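Local coordinates for protein tRNA (adenine(9)-N1)-methyltransferase (Sulfolobus acidocaldarius, PDB 5A7Z) that catalyses the S-adenosyl-L-methionine-dependent methylation of adenosine 9 in tRNA to N(1)-methyladenosine, at residues A[104-107]-A[108-111]; A[138-142]-A[143-147]; A[239-242]-A[243-246]. One frame throughout, in Å; residues are numbered along the deposited sequence.

Contact 1 (A[104-107]-A[108-111]); sequences LPEY and PKMV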
loop_
_atom_site.group_PDB
_atom_site.type_symbol
_atom_site.label_atom_id
_atom_site.label_comp_id
_atom_site.label_asym_id
_atom_site.label_seq_id
_atom_site.Cartn_x
_atom_site.Cartn_y
_atom_site.Cartn_z
ATOM N N LEU A 104 -12.797 2.165 4.662
ATOM C CA LEU A 104 -11.379 2.048 4.410
ATOM C C LEU A 104 -10.893 0.638 4.769
ATOM O O LEU A 104 -11.204 0.126 5.832
ATOM C CB LEU A 104 -10.617 3.108 5.193
ATOM C CG LEU A 104 -11.161 4.537 5.053
ATOM C CD1 LEU A 104 -10.532 5.455 6.082
ATOM C CD2 LEU A 104 -10.925 5.079 3.657
ATOM N N PRO A 105 -10.191 -0.012 3.842
ATOM C CA PRO A 105 -9.742 -1.386 4.008
ATOM C C PRO A 105 -8.774 -1.620 5.201
ATOM O O PRO A 105 -7.841 -0.877 5.391
ATOM C CB PRO A 105 -9.021 -1.672 2.675
ATOM C CG PRO A 105 -8.549 -0.339 2.212
ATOM C CD PRO A 105 -9.636 0.604 2.622
ATOM N N GLU A 106 -8.982 -2.688 5.956
ATOM C CA GLU A 106 -8.051 -3.022 7.015
ATOM C C GLU A 106 -6.784 -3.615 6.400
ATOM O O GLU A 106 -5.670 -3.298 6.781
ATOM C CB GLU A 106 -8.698 -4.021 7.965
ATOM C CG GLU A 106 -7.816 -4.396 9.150
ATOM C CD GLU A 106 -8.604 -4.923 10.350
ATOM O OE1 GLU A 106 -9.851 -4.798 10.349
ATOM O OE2 GLU A 106 -7.971 -5.458 11.300
ATOM N N TYR A 107 -6.983 -4.422 5.390
ATOM C CA TYR A 107 -5.927 -5.195 4.806
ATOM C C TYR A 107 -5.733 -4.763 3.377
ATOM O O TYR A 107 -6.666 -4.250 2.743
ATOM C CB TYR A 107 -6.282 -6.703 4.882
ATOM C CG TYR A 107 -6.339 -7.222 6.318
ATOM C CD1 TYR A 107 -5.191 -7.270 7.097
ATOM C CD2 TYR A 107 -7.538 -7.594 6.903
ATOM C CE1 TYR A 107 -5.233 -7.689 8.398
ATOM C CE2 TYR A 107 -7.589 -8.025 8.216
ATOM C CZ TYR A 107 -6.429 -8.066 8.962
ATOM O OH TYR A 107 -6.452 -8.510 10.276
ATOM N N PRO A 108 -4.528 -4.988 2.838
ATOM C CA PRO A 108 -3.438 -5.576 3.581
ATOM C C PRO A 108 -2.700 -4.554 4.439
ATOM O O PRO A 108 -2.869 -3.347 4.250
ATOM C CB PRO A 108 -2.516 -6.108 2.480
ATOM C CG PRO A 108 -2.755 -5.187 1.324
ATOM C CD PRO A 108 -4.234 -4.929 1.389
ATOM N N LYS A 109 -1.903 -5.059 5.383
ATOM C CA LYS A 109 -1.116 -4.226 6.292
ATOM C C LYS A 109 0.332 -4.348 5.973
ATOM O O LYS A 109 0.850 -5.443 5.883
ATOM C CB LYS A 109 -1.321 -4.668 7.724
ATOM C CG LYS A 109 -2.708 -4.406 8.227
ATOM C CD LYS A 109 -2.828 -4.879 9.648
ATOM C CE LYS A 109 -4.205 -4.576 10.206
ATOM N NZ LYS A 109 -4.525 -5.486 11.349
HETATM N N MSE A 110 0.990 -3.213 5.845
HETATM C CA MSE A 110 2.407 -3.150 5.609
HETATM C C MSE A 110 3.020 -2.581 6.880
HETATM O O MSE A 110 2.700 -1.471 7.290
HETATM C CB MSE A 110 2.660 -2.214 4.407
HETATM C CG MSE A 110 1.719 -2.509 3.217
HETATM SE SE MSE A 110 2.258 -4.212 2.333
HETATM C CE MSE A 110 0.482 -4.959 2.142
ATOM N N VAL A 111 3.910 -3.335 7.496
ATOM C CA VAL A 111 4.443 -2.983 8.814
ATOM C C VAL A 111 5.917 -2.785 8.686
ATOM O O VAL A 111 6.628 -3.686 8.202
ATOM C CB VAL A 111 4.156 -4.102 9.815
ATOM C CG1 VAL A 111 4.787 -3.805 11.143
ATOM C CG2 VAL A 111 2.647 -4.280 9.971
#
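K109 NZ is shared between two carboxylates. Within this turn it meets E106 OE2 at 3.4 Å, a salt bridge whose hydrogen bond is weak. Its stronger partner is D173, which is also hydrogen-bonded to Y107 OH, at the same oxygen, OD1. The hydroxyl oxygen OH of Y107 lies 3.7 Å from K109 NZ, so the two groups come together at one aspartate without bonding to each other. Negative charge from both acids would probably keep the lysine protonated.

The E106 chain reaches this point because CG stands anti to the backbone N (chi1 -178°) and the chain runs on extended. On the way E106 CG passes over one face of the Y107 ring, 3.7 Å above its plane and offset toward the rim. K109 is extended too. K109 CE comes within 3.7 Å of Y107 CE1, approaching the ring obliquely.

The turn leads into strand 109-113 of the SPOUT methyltransferase domain, which pairs in parallel with strands 148-151 and 196-202. A cis peptide bond joins Y107 to P108 and bends the chain just before the strand. P108 CA lies at the edge of the Y107 ring, near its plane. Y107 CB is 4.4 Å from P108 CD. P108 packs on L143 and on helix 242-255, while Y107 also packs on V196 of strand 196-202.

Contact 2 (A[138-142]-A[143-147]); sequences VIRKF and LWDGN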
loop_
_atom_site.group_PDB
_atom_site.type_symbol
_atom_site.label_atom_id
_atom_site.label_comp_id
_atom_site.label_asym_id
_atom_site.label_seq_id
_atom_site.Cartn_x
_atom_site.Cartn_y
_atom_site.Cartn_z
ATOM N N VAL A 138 4.943 5.571 -1.626
ATOM C CA VAL A 138 4.537 4.283 -2.143
ATOM C C VAL A 138 3.135 3.877 -1.679
ATOM O O VAL A 138 2.285 3.514 -2.502
ATOM C CB VAL A 138 5.554 3.192 -1.783
ATOM C CG1 VAL A 138 5.041 1.839 -2.198
ATOM C CG2 VAL A 138 6.911 3.477 -2.464
ATOM N N ILE A 139 2.873 3.912 -0.386
ATOM C CA ILE A 139 1.557 3.437 0.093
ATOM C C ILE A 139 0.417 4.233 -0.562
ATOM O O ILE A 139 -0.629 3.698 -0.918
ATOM C CB ILE A 139 1.440 3.429 1.621
ATOM C CG1 ILE A 139 0.433 2.359 2.080
ATOM C CG2 ILE A 139 1.005 4.772 2.171
ATOM C CD1 ILE A 139 0.893 0.939 1.879
ATOM N N ARG A 140 0.677 5.490 -0.808
ATOM C CA ARG A 140 -0.313 6.363 -1.412
ATOM C C ARG A 140 -0.564 6.111 -2.895
ATOM O O ARG A 140 -1.571 6.526 -3.393
ATOM C CB ARG A 140 0.093 7.796 -1.192
ATOM C CG ARG A 140 -0.299 8.279 0.166
ATOM C CD ARG A 140 0.198 9.690 0.377
ATOM N NE ARG A 140 -0.134 10.131 1.718
ATOM C CZ ARG A 140 0.173 11.326 2.217
ATOM N NH1 ARG A 140 0.837 12.206 1.486
ATOM N NH2 ARG A 140 -0.167 11.627 3.463
ATOM N N LYS A 141 0.341 5.394 -3.530
ATOM C CA LYS A 141 0.211 4.963 -4.889
ATOM C C LYS A 141 -0.731 3.764 -5.022
ATOM O O LYS A 141 -1.320 3.576 -6.032
ATOM C CB LYS A 141 1.580 4.561 -5.427
ATOM C CG LYS A 141 2.272 5.513 -6.347
ATOM C CD LYS A 141 2.362 6.901 -5.815
ATOM C CE LYS A 141 3.658 7.579 -6.206
ATOM N NZ LYS A 141 3.906 8.837 -5.457
ATOM N N PHE A 142 -0.818 2.948 -3.977
ATOM C CA PHE A 142 -1.595 1.717 -4.053
ATOM C C PHE A 142 -2.807 1.720 -3.129
ATOM O O PHE A 142 -3.909 1.352 -3.537
ATOM C CB PHE A 142 -0.708 0.508 -3.744
ATOM C CG PHE A 142 0.424 0.324 -4.715
ATOM C CD1 PHE A 142 1.604 1.031 -4.564
ATOM C CD2 PHE A 142 0.306 -0.557 -5.777
ATOM C CE1 PHE A 142 2.648 0.864 -5.456
ATOM C CE2 PHE A 142 1.346 -0.729 -6.672
ATOM C CZ PHE A 142 2.518 -0.017 -6.510
ATOM N N LEU A 143 -2.600 2.128 -1.883
ATOM C CA LEU A 143 -3.651 2.089 -0.901
ATOM C C LEU A 143 -3.839 3.457 -0.298
ATOM O O LEU A 143 -4.043 4.376 -1.010
ATOM C CB LEU A 143 -3.310 1.073 0.174
ATOM C CG LEU A 143 -3.239 -0.375 -0.280
ATOM C CD1 LEU A 143 -2.434 -1.307 0.592
ATOM C CD2 LEU A 143 -4.590 -0.956 -0.616
ATOM N N TRP A 144 -3.744 3.575 1.015
ATOM C CA TRP A 144 -3.681 4.859 1.661
ATOM C C TRP A 144 -2.855 4.762 2.925
ATOM O O TRP A 144 -2.487 3.680 3.314
ATOM C CB TRP A 144 -5.067 5.432 1.901
ATOM C CG TRP A 144 -5.685 5.055 3.136
ATOM C CD1 TRP A 144 -6.084 3.842 3.492
ATOM C CD2 TRP A 144 -5.974 5.906 4.215
ATOM N NE1 TRP A 144 -6.611 3.853 4.732
ATOM C CE2 TRP A 144 -6.555 5.127 5.205
ATOM C CE3 TRP A 144 -5.794 7.258 4.448
ATOM C CZ2 TRP A 144 -6.955 5.646 6.402
ATOM C CZ3 TRP A 144 -6.198 7.767 5.627
ATOM C CH2 TRP A 144 -6.775 6.967 6.589
ATOM N N ASP A 145 -2.539 5.906 3.517
ATOM C CA ASP A 145 -1.725 5.979 4.731
ATOM C C ASP A 145 -2.050 4.897 5.755
ATOM O O ASP A 145 -1.194 4.408 6.413
ATOM C CB ASP A 145 -1.849 7.329 5.457
ATOM C CG ASP A 145 -1.463 8.520 4.612
ATOM O OD1 ASP A 145 -1.566 8.470 3.397
ATOM O OD2 ASP A 145 -1.068 9.522 5.176
ATOM N N GLY A 146 -3.323 4.582 5.903
ATOM C CA GLY A 146 -3.805 3.813 7.072
ATOM C C GLY A 146 -3.431 2.350 6.988
ATOM O O GLY A 146 -3.599 1.605 7.946
ATOM N N ASN A 147 -2.911 1.950 5.842
ATOM C CA ASN A 147 -2.462 0.596 5.606
ATOM C C ASN A 147 -0.992 0.460 5.907
ATOM O O ASN A 147 -0.430 -0.555 5.728
ATOM C CB ASN A 147 -2.716 0.179 4.165
ATOM C CG ASN A 147 -4.180 0.019 3.834
ATOM O OD1 ASN A 147 -4.779 0.876 3.264
ATOM N ND2 ASN A 147 -4.734 -1.080 4.183
#
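R140 of helix 122-142 and D145 are joined by a two-pronged salt bridge. The R140 side chain leaves CB with CG anti to the carbonyl carbon (chi1 -82°). It then runs extended as far as NE. R140 CG passes D145 OD1 at 3.5 Å, and CD follows close by. R140 NE gives D145 OD1 a nearly straight hydrogen bond of 2.8 Å, at 176°. R140 CZ lies 3.5 Å from D145 OD1, and NH2 of R140 reaches D145 OD2 at 2.9 Å on its syn lone pair. The guanidinium is therefore held side-on, one nitrogen to each oxygen, with the two planes only 23° apart. D145 OD2 also accepts from the backbone N of R160. With an alanine at R140, the buried D145 carboxylate is likely to lose its charged mate and keep, of the bonds described, that from R160 N.

The chain here passes from the helix through a loop into a 3-10 segment, 145-147, leading to strand 148-151. It is the alpha-to-beta link of the SPOUT domain. I139 O still accepts from L143 N at 2.7 Å, and from F142 N as well. I139 CG1 rests 3.4 Å from W144 O, and CG2 lies against D145 CA. Farther on, the W144 ring has G146 N over its centre, while L143 and F142 pack on helix 242-255.

Contact 3 (A[239-242]-A[243-246]); sequences PDEI and NKIL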
loop_
_atom_site.group_PDB
_atom_site.type_symbol
_atom_site.label_atom_id
_atom_site.label_comp_id
_atom_site.label_asym_id
_atom_site.label_seq_id
_atom_site.Cartn_x
_atom_site.Cartn_y
_atom_site.Cartn_z
ATOM N N PRO A 239 16.097 -5.256 -4.989
ATOM C CA PRO A 239 16.314 -4.077 -4.134
ATOM C C PRO A 239 16.287 -4.441 -2.660
ATOM O O PRO A 239 15.554 -5.350 -2.273
ATOM C CB PRO A 239 15.121 -3.167 -4.468
ATOM C CG PRO A 239 14.631 -3.626 -5.802
ATOM C CD PRO A 239 14.924 -5.100 -5.869
ATOM N N ASP A 240 17.083 -3.760 -1.836
ATOM C CA ASP A 240 16.989 -3.962 -0.382
ATOM C C ASP A 240 16.466 -2.738 0.349
ATOM O O ASP A 240 16.409 -2.731 1.578
ATOM C CB ASP A 240 18.321 -4.399 0.217
ATOM C CG ASP A 240 19.475 -3.570 -0.264
ATOM O OD1 ASP A 240 19.245 -2.456 -0.774
ATOM O OD2 ASP A 240 20.621 -4.050 -0.152
ATOM N N GLU A 241 16.073 -1.722 -0.409
ATOM C CA GLU A 241 15.402 -0.560 0.140
ATOM C C GLU A 241 13.975 -0.920 0.587
ATOM O O GLU A 241 13.221 -1.557 -0.150
ATOM C CB GLU A 241 15.352 0.574 -0.895
ATOM C CG GLU A 241 16.701 1.221 -1.209
ATOM C CD GLU A 241 17.478 0.533 -2.348
ATOM O OE1 GLU A 241 16.926 -0.368 -3.052
ATOM O OE2 GLU A 241 18.653 0.903 -2.541
ATOM N N ILE A 242 13.616 -0.482 1.787
ATOM C CA ILE A 242 12.324 -0.827 2.407
ATOM C C ILE A 242 11.216 -0.368 1.494
ATOM O O ILE A 242 10.385 -1.146 1.130
ATOM C CB ILE A 242 12.179 -0.175 3.811
ATOM C CG1 ILE A 242 13.067 -0.900 4.827
ATOM C CG2 ILE A 242 10.734 -0.183 4.293
ATOM C CD1 ILE A 242 13.366 -0.082 6.072
ATOM N N ASN A 243 11.237 0.899 1.105
ATOM C CA ASN A 243 10.285 1.428 0.126
ATOM C C ASN A 243 10.184 0.645 -1.221
ATOM O O ASN A 243 9.114 0.552 -1.809
ATOM C CB ASN A 243 10.592 2.885 -0.150
ATOM C CG ASN A 243 11.998 3.092 -0.686
ATOM O OD1 ASN A 243 12.967 2.686 -0.070
ATOM N ND2 ASN A 243 12.106 3.751 -1.810
ATOM N N LYS A 244 11.289 0.079 -1.692
ATOM C CA LYS A 244 11.270 -0.701 -2.921
ATOM C C LYS A 244 10.671 -2.104 -2.706
ATOM O O LYS A 244 9.877 -2.573 -3.506
ATOM C CB LYS A 244 12.678 -0.806 -3.486
ATOM C CG LYS A 244 13.304 0.535 -3.845
ATOM C CD LYS A 244 13.130 0.878 -5.307
ATOM C CE LYS A 244 14.347 1.605 -5.850
ATOM N NZ LYS A 244 15.284 0.656 -6.508
ATOM N N ILE A 245 11.038 -2.748 -1.607
ATOM C CA ILE A 245 10.409 -3.992 -1.189
ATOM C C ILE A 245 8.891 -3.809 -1.023
ATOM O O ILE A 245 8.094 -4.652 -1.473
ATOM C CB ILE A 245 10.987 -4.501 0.165
ATOM C CG1 ILE A 245 12.475 -4.864 0.043
ATOM C CG2 ILE A 245 10.222 -5.714 0.662
ATOM C CD1 ILE A 245 12.751 -5.940 -0.983
ATOM N N LEU A 246 8.493 -2.750 -0.322
ATOM C CA LEU A 246 7.069 -2.444 -0.161
ATOM C C LEU A 246 6.368 -2.372 -1.527
ATOM O O LEU A 246 5.349 -3.005 -1.761
ATOM C CB LEU A 246 6.919 -1.117 0.539
ATOM C CG LEU A 246 5.478 -0.658 0.755
ATOM C CD1 LEU A 246 4.737 -1.714 1.523
ATOM C CD2 LEU A 246 5.451 0.661 1.519
#
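P239 and K244 touch closely where the chain enters helix 242-255. Their CB atoms are 3.5 Å apart, and the two side chains cross at about a right angle. P239 O also lies 3.1 Å from I245 CD1. The backbone is also firmly bonded. I245 N gives E241 O a straight hydrogen bond of 2.9 Å, at 174°. L246 N does the same for I242 O. E241 O takes a second, weak bond from K244 N.

On the inner side, N243 CG sits between its backbone N and carbonyl carbon (chi1 59°). This swings N243 OD1 back to 3.3 Å from E241 CB. N243 OD1 is buried and has no polar partner in the model. The carboxylate of E241 and the amide of N243 are turned steeply to each other, 75° between planes. I242 and N243 face helix 122-142, where I242 N donates to Q131.

The outer side is looser. E241 and K244 are partly exposed and run side by side, pointing the same way. K244 CG lies 3.6 Å from E241 CB, yet the charged ends meet only in a long salt bridge, OE1 of E241 to NZ of K244 at 4.0 Å. The lysine is bent along its length. This is a helix N-terminus with E241 at the N-cap, opening helix 242-255, which packs on helix 122-142 in the SPOUT methyltransferase domain.

How the contacts relate
The three contacts follow in series along the chain; none nests in or crosses another. Contact 1 closes the turn that opens strand 109-113. The chain then runs along that strand and through helix 122-142. Contact 2 closes the return from this helix to strand 148-151, which pairs in parallel with strand 109-113, a beta-alpha-beta crossover. The two contacts meet at N147, whose ND2 bonds to P108 O and whose O accepts from M110 N, so the loop after the helix is tied to the start of strand 109-113. Contact 3 comes much later and starts helix 242-255. L246 packs there on M110 of contact 1 and V138 of contact 2, joining this helix to both strand and helix.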